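Local coordinates for devB protein (Vibrio cholerae O1 biovar eltor str. N16961, PDB 1Y89) that is of unproven function but probably hydrolyses 6-phosphogluconolactone to 6-phosphogluconate in the pentose phosphate pathway, at residues A[19-24]-A[132-137]; A[30-35]-A[61-66]; A[184-189]-A[224-229]. All coordinates share one frame; numbering follows the deposited sequence.

Interaction 1: residues A[19-24]-A[132-137]; sequences DDMLAY and FDWILL. With PE5 (3,6,9,12,15,18,21,24-octaoxahexacosan-1-ol), chain F.
Tyr24 and Trp134 carry the tight part of this contact. The ring atom CE2 of Tyr24 comes within 3.3 Å of CE3 of Trp134, and the two side chains cross at about a right angle. Their ring planes are inclined by 40° with centroids 5.3 Å apart, too skewed for a stack and too flat for a T-shape. At chi1 -164° the indole swings away from the backbone N of Trp134 and reaches out from the strand to the helix, where Asp20, Met21 and Tyr24 receive its six-membered ring. Asp20 lays CB 3.8 Å from CH2 of Trp134. The selenomethionine at position 21, its chain bent at chi2 and chi3, brings SE to 4.1 Å from CZ3 of Trp134, an oblique Met-aromatic contact 68° off the ring normal.

In the fold, this is a helix packing on a central, largely parallel sheet of Rossmann-like α/β type: segment 19-24 of helix 10-25 runs nearly antiparallel to strand 134-137. The two segment axes come no closer than 12.1 Å, a gap that the indole and phenol bridge. Leu136 places CD2 over the face of Trp134 opposite the one neared by the Tyr24 hydroxyl.

Toward the hydroxyl of Tyr24 the packing gives way to solvent and ligand. A single water links Tyr24 OH to the carbonyl O of Asp133, standing 2.7 Å from each, and donates to the latter. The same phenol is also hydrogen-bonded to Arg186, which forms a salt bridge with Asp20 too. A polyether chain runs alongside the helix here: its O2 lies over one face of the Tyr24 ring, and its C2 approaches CB of Ala23 to 3.5 Å.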
# COMPACT_ATOMS: atom_id res chain seq x y z
N ASP A 19 6.51 6.08 10.41
CA ASP A 19 6.77 7.06 9.33
C ASP A 19 5.49 7.77 8.94
O ASP A 19 5.50 8.98 8.70
CB ASP A 19 7.44 6.43 8.12
CG ASP A 19 8.89 6.01 8.41
OD1 ASP A 19 9.50 6.54 9.38
OD2 ASP A 19 9.41 5.17 7.66
N ASP A 20 4.38 7.03 8.90
CA ASP A 20 3.09 7.65 8.56
C ASP A 20 2.67 8.62 9.67
O ASP A 20 2.20 9.71 9.38
CB ASP A 20 2.01 6.56 8.39
CG ASP A 20 2.04 5.91 7.02
OD1 ASP A 20 2.90 6.28 6.20
OD2 ASP A 20 1.22 5.02 6.77
N MSE A 21 2.86 8.22 10.93
CA MSE A 21 2.53 9.07 12.08
C MSE A 21 3.28 10.42 11.98
O MSE A 21 2.71 11.49 12.18
CB MSE A 21 2.89 8.34 13.38
CG MSE A 21 2.24 8.87 14.62
SE MSE A 21 0.35 8.27 14.61
CE MSE A 21 0.49 6.56 15.23
N LEU A 22 4.57 10.34 11.69
CA LEU A 22 5.38 11.53 11.42
C LEU A 22 4.77 12.40 10.30
O LEU A 22 4.56 13.63 10.48
CB LEU A 22 6.82 11.12 11.05
CG LEU A 22 7.83 12.25 10.76
CD1 LEU A 22 7.87 13.25 11.89
CD2 LEU A 22 9.24 11.69 10.51
N ALA A 23 4.50 11.79 9.15
CA ALA A 23 3.97 12.55 8.00
C ALA A 23 2.61 13.19 8.32
O ALA A 23 2.37 14.36 8.00
CB ALA A 23 3.84 11.63 6.75
N TYR A 24 1.74 12.43 8.97
CA TYR A 24 0.46 12.99 9.42
C TYR A 24 0.68 14.24 10.27
O TYR A 24 -0.01 15.23 10.08
CB TYR A 24 -0.33 11.97 10.25
CG TYR A 24 -1.15 10.98 9.44
CD1 TYR A 24 -2.17 11.44 8.56
CD2 TYR A 24 -0.97 9.59 9.60
CE1 TYR A 24 -2.96 10.51 7.84
CE2 TYR A 24 -1.76 8.67 8.87
CZ TYR A 24 -2.74 9.14 8.00
OH TYR A 24 -3.53 8.24 7.30
N PHE A 132 -12.65 9.54 11.42
CA PHE A 132 -11.26 9.40 11.83
C PHE A 132 -10.35 9.45 10.62
O PHE A 132 -10.69 8.94 9.53
CB PHE A 132 -11.04 8.10 12.63
CG PHE A 132 -11.37 8.28 14.10
CD1 PHE A 132 -12.69 8.27 14.54
CD2 PHE A 132 -10.35 8.53 15.02
CE1 PHE A 132 -13.01 8.50 15.88
CE2 PHE A 132 -10.63 8.76 16.38
CZ PHE A 132 -11.93 8.73 16.82
N ASP A 133 -9.21 10.08 10.81
CA ASP A 133 -8.16 10.05 9.78
C ASP A 133 -7.55 8.67 9.69
O ASP A 133 -7.20 8.22 8.59
CB ASP A 133 -7.08 11.10 10.08
CG ASP A 133 -7.61 12.51 9.97
OD1 ASP A 133 -7.73 13.02 8.83
OD2 ASP A 133 -7.94 13.09 11.02
N TRP A 134 -7.45 7.98 10.82
CA TRP A 134 -6.75 6.70 10.86
C TRP A 134 -7.16 5.92 12.09
O TRP A 134 -7.12 6.44 13.23
CB TRP A 134 -5.24 6.94 10.92
CG TRP A 134 -4.38 5.72 10.57
CD1 TRP A 134 -4.80 4.54 9.99
CD2 TRP A 134 -2.97 5.61 10.74
NE1 TRP A 134 -3.72 3.70 9.79
CE2 TRP A 134 -2.58 4.34 10.23
CE3 TRP A 134 -1.98 6.46 11.29
CZ2 TRP A 134 -1.22 3.91 10.23
CZ3 TRP A 134 -0.64 6.03 11.28
CH2 TRP A 134 -0.28 4.76 10.76
N ILE A 135 -7.56 4.67 11.88
CA ILE A 135 -7.88 3.80 13.00
C ILE A 135 -6.98 2.58 12.87
O ILE A 135 -7.00 1.88 11.83
CB ILE A 135 -9.39 3.38 12.99
CG1 ILE A 135 -10.30 4.64 13.02
CG2 ILE A 135 -9.71 2.43 14.17
CD1 ILE A 135 -11.83 4.31 13.06
N LEU A 136 -6.21 2.33 13.93
CA LEU A 136 -5.35 1.13 14.01
C LEU A 136 -6.16 0.07 14.75
O LEU A 136 -6.72 0.35 15.85
CB LEU A 136 -4.08 1.42 14.86
CG LEU A 136 -3.17 2.55 14.31
CD1 LEU A 136 -1.83 2.54 15.12
CD2 LEU A 136 -2.90 2.34 12.87
N LEU A 137 -6.24 -1.12 14.17
CA LEU A 137 -7.10 -2.18 14.69
C LEU A 137 -6.32 -3.46 14.88
O LEU A 137 -5.32 -3.69 14.18
CB LEU A 137 -8.29 -2.46 13.73
CG LEU A 137 -9.25 -1.28 13.63
CD1 LEU A 137 -10.21 -1.52 12.45
CD2 LEU A 137 -10.05 -1.11 14.96
O1 PE5 F . 0.99 13.65 3.76
C1 PE5 F . -0.03 12.91 4.45
C2 PE5 F . 0.60 12.00 5.50
O2 PE5 F . -0.07 10.74 5.52
C3 PE5 F . 0.79 9.61 5.59
C4 PE5 F . -0.07 8.39 5.36
O3 PE5 F . -0.04 8.02 3.98
O HOH W 1 -5.89 9.17 6.45

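Interaction 2: residues A[30-35]-A[61-66]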
# COMPACT_ATOMS: atom_id res chain seq x y z
N PRO A 30 -5.17 19.33 12.74
CA PRO A 30 -5.53 18.16 13.54
C PRO A 30 -5.71 16.90 12.73
O PRO A 30 -6.33 16.92 11.65
CB PRO A 30 -6.86 18.56 14.21
CG PRO A 30 -6.87 20.04 14.20
CD PRO A 30 -6.17 20.42 12.90
N VAL A 31 -5.14 15.82 13.26
CA VAL A 31 -5.27 14.48 12.70
C VAL A 31 -5.77 13.62 13.87
O VAL A 31 -5.13 13.57 14.93
CB VAL A 31 -3.92 13.93 12.15
CG1 VAL A 31 -4.08 12.47 11.61
CG2 VAL A 31 -3.34 14.88 11.08
N HIS A 32 -6.92 12.98 13.66
CA HIS A 32 -7.53 12.13 14.68
C HIS A 32 -7.22 10.67 14.41
O HIS A 32 -7.60 10.11 13.34
CB HIS A 32 -9.03 12.41 14.72
CG HIS A 32 -9.33 13.78 15.22
ND1 HIS A 32 -9.28 14.09 16.56
CD2 HIS A 32 -9.60 14.94 14.56
CE1 HIS A 32 -9.55 15.38 16.72
NE2 HIS A 32 -9.75 15.92 15.52
N ILE A 33 -6.53 10.07 15.39
CA ILE A 33 -6.02 8.71 15.28
C ILE A 33 -6.63 7.86 16.40
O ILE A 33 -6.64 8.26 17.56
CB ILE A 33 -4.48 8.67 15.30
CG1 ILE A 33 -3.94 9.50 14.09
CG2 ILE A 33 -3.94 7.16 15.27
CD1 ILE A 33 -2.53 9.89 14.21
N SER A 34 -7.15 6.70 16.02
CA SER A 34 -7.71 5.77 17.00
C SER A 34 -6.72 4.61 17.26
O SER A 34 -6.28 3.92 16.31
CB SER A 34 -9.04 5.24 16.50
OG SER A 34 -9.54 4.25 17.39
N LEU A 35 -6.41 4.36 18.53
CA LEU A 35 -5.42 3.37 18.92
C LEU A 35 -6.05 2.11 19.48
O LEU A 35 -6.98 2.19 20.26
CB LEU A 35 -4.49 3.95 19.99
CG LEU A 35 -3.66 5.19 19.61
CD1 LEU A 35 -2.85 5.67 20.81
CD2 LEU A 35 -2.70 4.83 18.44
N ASN A 61 -0.22 18.38 16.73
CA ASN A 61 -1.18 18.16 15.63
C ASN A 61 -1.91 16.80 15.66
O ASN A 61 -2.89 16.58 14.93
CB ASN A 61 -0.46 18.32 14.28
CG ASN A 61 0.00 19.72 14.06
OD1 ASN A 61 -0.63 20.67 14.54
ND2 ASN A 61 1.11 19.89 13.31
N LEU A 62 -1.45 15.89 16.51
CA LEU A 62 -2.06 14.54 16.58
C LEU A 62 -3.01 14.45 17.76
O LEU A 62 -2.73 14.97 18.82
CB LEU A 62 -0.97 13.45 16.70
CG LEU A 62 0.12 13.36 15.63
CD1 LEU A 62 0.99 12.12 15.81
CD2 LEU A 62 -0.49 13.36 14.23
N HIS A 63 -4.16 13.80 17.55
CA HIS A 63 -5.11 13.54 18.62
C HIS A 63 -5.31 12.05 18.73
O HIS A 63 -5.61 11.39 17.73
CB HIS A 63 -6.45 14.25 18.32
CG HIS A 63 -6.36 15.74 18.43
ND1 HIS A 63 -6.84 16.44 19.51
CD2 HIS A 63 -5.72 16.64 17.64
CE1 HIS A 63 -6.58 17.73 19.35
NE2 HIS A 63 -5.89 17.88 18.23
N PHE A 64 -5.11 11.51 19.92
CA PHE A 64 -5.25 10.07 20.11
C PHE A 64 -6.52 9.74 20.83
O PHE A 64 -6.83 10.35 21.87
CB PHE A 64 -4.05 9.47 20.87
CG PHE A 64 -2.79 9.45 20.07
CD1 PHE A 64 -2.74 8.82 18.83
CD2 PHE A 64 -1.66 10.07 20.55
CE1 PHE A 64 -1.55 8.81 18.07
CE2 PHE A 64 -0.47 10.06 19.79
CZ PHE A 64 -0.42 9.43 18.55
N TRP A 65 -7.22 8.76 20.27
CA TRP A 65 -8.44 8.21 20.84
C TRP A 65 -8.22 6.70 20.87
O TRP A 65 -7.20 6.24 20.35
CB TRP A 65 -9.65 8.53 19.96
CG TRP A 65 -9.85 10.00 19.69
CD1 TRP A 65 -9.13 10.78 18.79
CD2 TRP A 65 -10.83 10.85 20.26
NE1 TRP A 65 -9.61 12.07 18.81
CE2 TRP A 65 -10.68 12.13 19.67
CE3 TRP A 65 -11.86 10.65 21.20
CZ2 TRP A 65 -11.47 13.21 20.02
CZ3 TRP A 65 -12.66 11.73 21.54
CH2 TRP A 65 -12.46 13.00 20.94
N TRP A 66 -9.13 5.97 21.50
CA TRP A 66 -9.09 4.52 21.59
C TRP A 66 -10.25 3.86 20.88
O TRP A 66 -11.40 4.30 21.05
CB TRP A 66 -8.99 4.07 23.07
CG TRP A 66 -7.54 4.13 23.47
CD1 TRP A 66 -6.63 3.10 23.49
CD2 TRP A 66 -6.81 5.31 23.81
NE1 TRP A 66 -5.40 3.58 23.83
CE2 TRP A 66 -5.47 4.94 24.02
CE3 TRP A 66 -7.17 6.68 23.94
CZ2 TRP A 66 -4.48 5.86 24.40
CZ3 TRP A 66 -6.18 7.60 24.30
CH2 TRP A 66 -4.85 7.20 24.51
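His32 and Trp65 meet through a side-chain hydrogen bond between neighbouring parallel strands: NE1 of Trp65 donates to ND1 of His32 at 3.0 Å. The bond is somewhat bent (151° at the hydrogen), and each partner is tilted slightly from the other's ring plane. Since an indole N-H can only donate, ND1 probably carries no proton. The His32 ring also puts CE1 over one face of His63, 3.6 Å from CG of that residue; the planes are 39° apart, so the pair is oblique. Together the three rings form an aromatic cluster on one side of the sheet.

The opposite side is apolar. The ring atom CD1 of Phe64 is 3.7 Å from CD1 of Leu35, while CB of Ile33 approaches the same ring obliquely. Farther along, CB of Leu35 sits over the five-membered ring of Trp66, 4.2 Å from its centroid and 19° off the normal, a CH-pi contact.

These side chains are set in register by a ladder of five backbone bonds, running from Val31 N to Asn61 O through to Leu35 N to Trp65 O. Ile33 is held on both its polar atoms, N to His63 O at 2.8 Å and O from Trp65 N at 2.8 Å. Beyond them, His100 bonds to ND1 of His63 and stacks on Trp65, whereas Lys176 bonds to Ser34 OG.

Helix 39-48 lies in the connection between these two parallel strands, as in a beta-alpha-beta crossover. Met21 and Tyr24 of helix 10-25 cover the Val31, Ile33 and Leu62 side, helix 108-122 packs on Trp65, and strand 134-137 flanks strand 31-35 on its other edge.

Interaction 3: residues A[184-189]-A[224-229]; sequences AKRISY and VTEWYL
Arg186 and Glu226 face each other across two neighbouring parallel strands of the central α/β sheet, joined in register from Arg186-Val224 to Tyr189-Trp227. The arginine chain is extended throughout, which carries the guanidinium along the sheet to the glutamate. Its NE and NH2 both grip one oxygen, OE1 of Glu226, side-on, with NE at 2.8 Å. That oxygen lies in the guanidinium plane, yet the carboxylate plane stands 83° to it, so NE arrives from above the carboxylate whereas NH2 meets the syn lone pair of OE1. Ser188 OG donates to the anti lone pair of OE1 at 2.6 Å, giving this buried oxygen three donors, which would probably favour the ionised carboxylate. OE2 of Glu226 is taken by Asn3, and NH2 of Arg186 has a second acidic partner in Asp20.

On the other side of the sheet, Tyr189 and Trp227 leave their strands in the same direction and run alongside each other. Their rings form an offset stack: the tyrosine ring and the six-membered indole ring have centroids 4.5 Å apart and planes at 26°. CB of Tyr189 adds a CH-pi contact over the same six-membered ring, 3.9 Å from its centroid. Thr225 comes to the tyrosine at its edge, with CG2 4.0 Å from CE2 of Tyr189.

Tyr228 crosses Arg186 at about a right angle, its OH at the guanidinium edge, where NH2 of Arg186 donates a weak bond to it at 2.8 Å, bent to 118° at the hydrogen.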
# COMPACT_ATOMS: atom_id res chain seq x y z
N ALA A 184 -14.42 5.89 8.82
CA ALA A 184 -13.04 6.41 8.86
C ALA A 184 -12.40 6.51 7.47
O ALA A 184 -12.77 5.78 6.54
CB ALA A 184 -12.20 5.57 9.79
N LYS A 185 -11.45 7.43 7.32
CA LYS A 185 -10.76 7.57 6.03
C LYS A 185 -9.86 6.36 5.74
O LYS A 185 -9.61 6.01 4.58
CB LYS A 185 -9.92 8.84 6.01
CG LYS A 185 -10.79 10.12 6.06
CD LYS A 185 -9.88 11.33 6.22
CE LYS A 185 -10.68 12.63 6.56
NZ LYS A 185 -9.75 13.80 6.92
N ARG A 186 -9.39 5.72 6.82
CA ARG A 186 -8.36 4.70 6.72
C ARG A 186 -8.42 3.85 7.97
O ARG A 186 -8.38 4.39 9.09
CB ARG A 186 -6.99 5.37 6.59
CG ARG A 186 -5.80 4.36 6.58
CD ARG A 186 -4.49 5.13 6.56
NE ARG A 186 -3.34 4.21 6.48
CZ ARG A 186 -2.08 4.57 6.68
NH1 ARG A 186 -1.77 5.84 6.98
NH2 ARG A 186 -1.12 3.64 6.60
N ILE A 187 -8.55 2.53 7.81
CA ILE A 187 -8.45 1.64 8.95
C ILE A 187 -7.43 0.58 8.59
O ILE A 187 -7.33 0.19 7.42
CB ILE A 187 -9.83 1.00 9.38
CG1 ILE A 187 -10.28 -0.07 8.37
CG2 ILE A 187 -10.95 2.11 9.53
CD1 ILE A 187 -11.65 -0.80 8.75
N SER A 188 -6.66 0.15 9.58
CA SER A 188 -5.51 -0.71 9.32
C SER A 188 -5.49 -1.80 10.35
O SER A 188 -5.24 -1.52 11.52
CB SER A 188 -4.17 0.08 9.39
OG SER A 188 -4.19 1.25 8.58
N TYR A 189 -5.74 -3.02 9.90
CA TYR A 189 -5.69 -4.20 10.78
C TYR A 189 -4.24 -4.67 10.87
O TYR A 189 -3.62 -4.95 9.84
CB TYR A 189 -6.53 -5.33 10.20
CG TYR A 189 -8.02 -5.04 10.23
CD1 TYR A 189 -8.74 -5.15 11.43
CD2 TYR A 189 -8.72 -4.71 9.04
CE1 TYR A 189 -10.09 -4.91 11.48
CE2 TYR A 189 -10.11 -4.46 9.07
CZ TYR A 189 -10.78 -4.58 10.30
OH TYR A 189 -12.14 -4.35 10.38
N VAL A 224 -9.92 3.78 2.75
CA VAL A 224 -8.95 2.70 2.65
C VAL A 224 -9.08 1.69 3.82
O VAL A 224 -9.13 2.09 4.99
CB VAL A 224 -7.52 3.32 2.65
CG1 VAL A 224 -6.45 2.24 2.57
CG2 VAL A 224 -7.40 4.25 1.41
N THR A 225 -9.12 0.40 3.49
CA THR A 225 -9.01 -0.63 4.52
C THR A 225 -7.68 -1.35 4.27
O THR A 225 -7.41 -1.75 3.13
CB THR A 225 -10.14 -1.65 4.42
OG1 THR A 225 -11.39 -0.97 4.55
CG2 THR A 225 -10.04 -2.70 5.52
N GLU A 226 -6.86 -1.51 5.30
CA GLU A 226 -5.54 -2.11 5.14
C GLU A 226 -5.37 -3.31 6.03
O GLU A 226 -5.88 -3.34 7.17
CB GLU A 226 -4.45 -1.10 5.48
CG GLU A 226 -4.58 0.15 4.69
CD GLU A 226 -3.52 1.17 5.00
OE1 GLU A 226 -3.28 1.47 6.19
OE2 GLU A 226 -2.93 1.66 4.02
N TRP A 227 -4.57 -4.25 5.54
CA TRP A 227 -4.10 -5.37 6.32
C TRP A 227 -2.57 -5.31 6.33
O TRP A 227 -1.93 -5.38 5.27
CB TRP A 227 -4.59 -6.69 5.69
CG TRP A 227 -6.09 -6.82 5.81
CD1 TRP A 227 -7.03 -6.25 5.03
CD2 TRP A 227 -6.78 -7.51 6.85
NE1 TRP A 227 -8.30 -6.57 5.50
CE2 TRP A 227 -8.16 -7.35 6.61
CE3 TRP A 227 -6.36 -8.28 7.94
CZ2 TRP A 227 -9.13 -7.93 7.43
CZ3 TRP A 227 -7.34 -8.86 8.76
CH2 TRP A 227 -8.70 -8.66 8.50
N TYR A 228 -1.99 -5.15 7.51
CA TYR A 228 -0.52 -5.12 7.67
C TYR A 228 -0.11 -6.46 8.27
O TYR A 228 -0.51 -6.76 9.40
CB TYR A 228 -0.11 -4.01 8.67
CG TYR A 228 -0.03 -2.61 8.08
CD1 TYR A 228 -1.13 -2.02 7.47
CD2 TYR A 228 1.15 -1.88 8.13
CE1 TYR A 228 -1.04 -0.76 6.91
CE2 TYR A 228 1.25 -0.62 7.58
CZ TYR A 228 0.15 -0.07 6.96
OH TYR A 228 0.26 1.17 6.37
N LEU A 229 0.64 -7.27 7.54
CA LEU A 229 1.05 -8.57 8.07
C LEU A 229 2.57 -8.65 8.07
O LEU A 229 3.23 -7.95 7.29
CB LEU A 229 0.54 -9.71 7.18
CG LEU A 229 -0.95 -9.80 6.78
CD1 LEU A 229 -1.17 -11.10 6.04
CD2 LEU A 229 -1.93 -9.66 7.89

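In the fold
All three contacts belong to one mixed sheet, in which strands 224-230, 186-191, 134-137, 31-35 and 62-70 are consecutive and parallel. Interaction 2 is nested within the chain loop closed by interaction 1, and interaction 3 follows both. Centres of interactions 1 and 2 are 8 Å apart, those of 1 and 3 are 10 Å apart, and those of 2 and 3 about 15 Å, without touching. In that order strand 134-137 lies between the two strand pairs: Trp134 O is 2.8 Å from Ser34 N, a probable hydrogen bond. Helix 10-25 joins both pairs, Asp20 by a salt bridge to Arg186 and Met21 by packing on Ile33, tying distant segments into one α/β core.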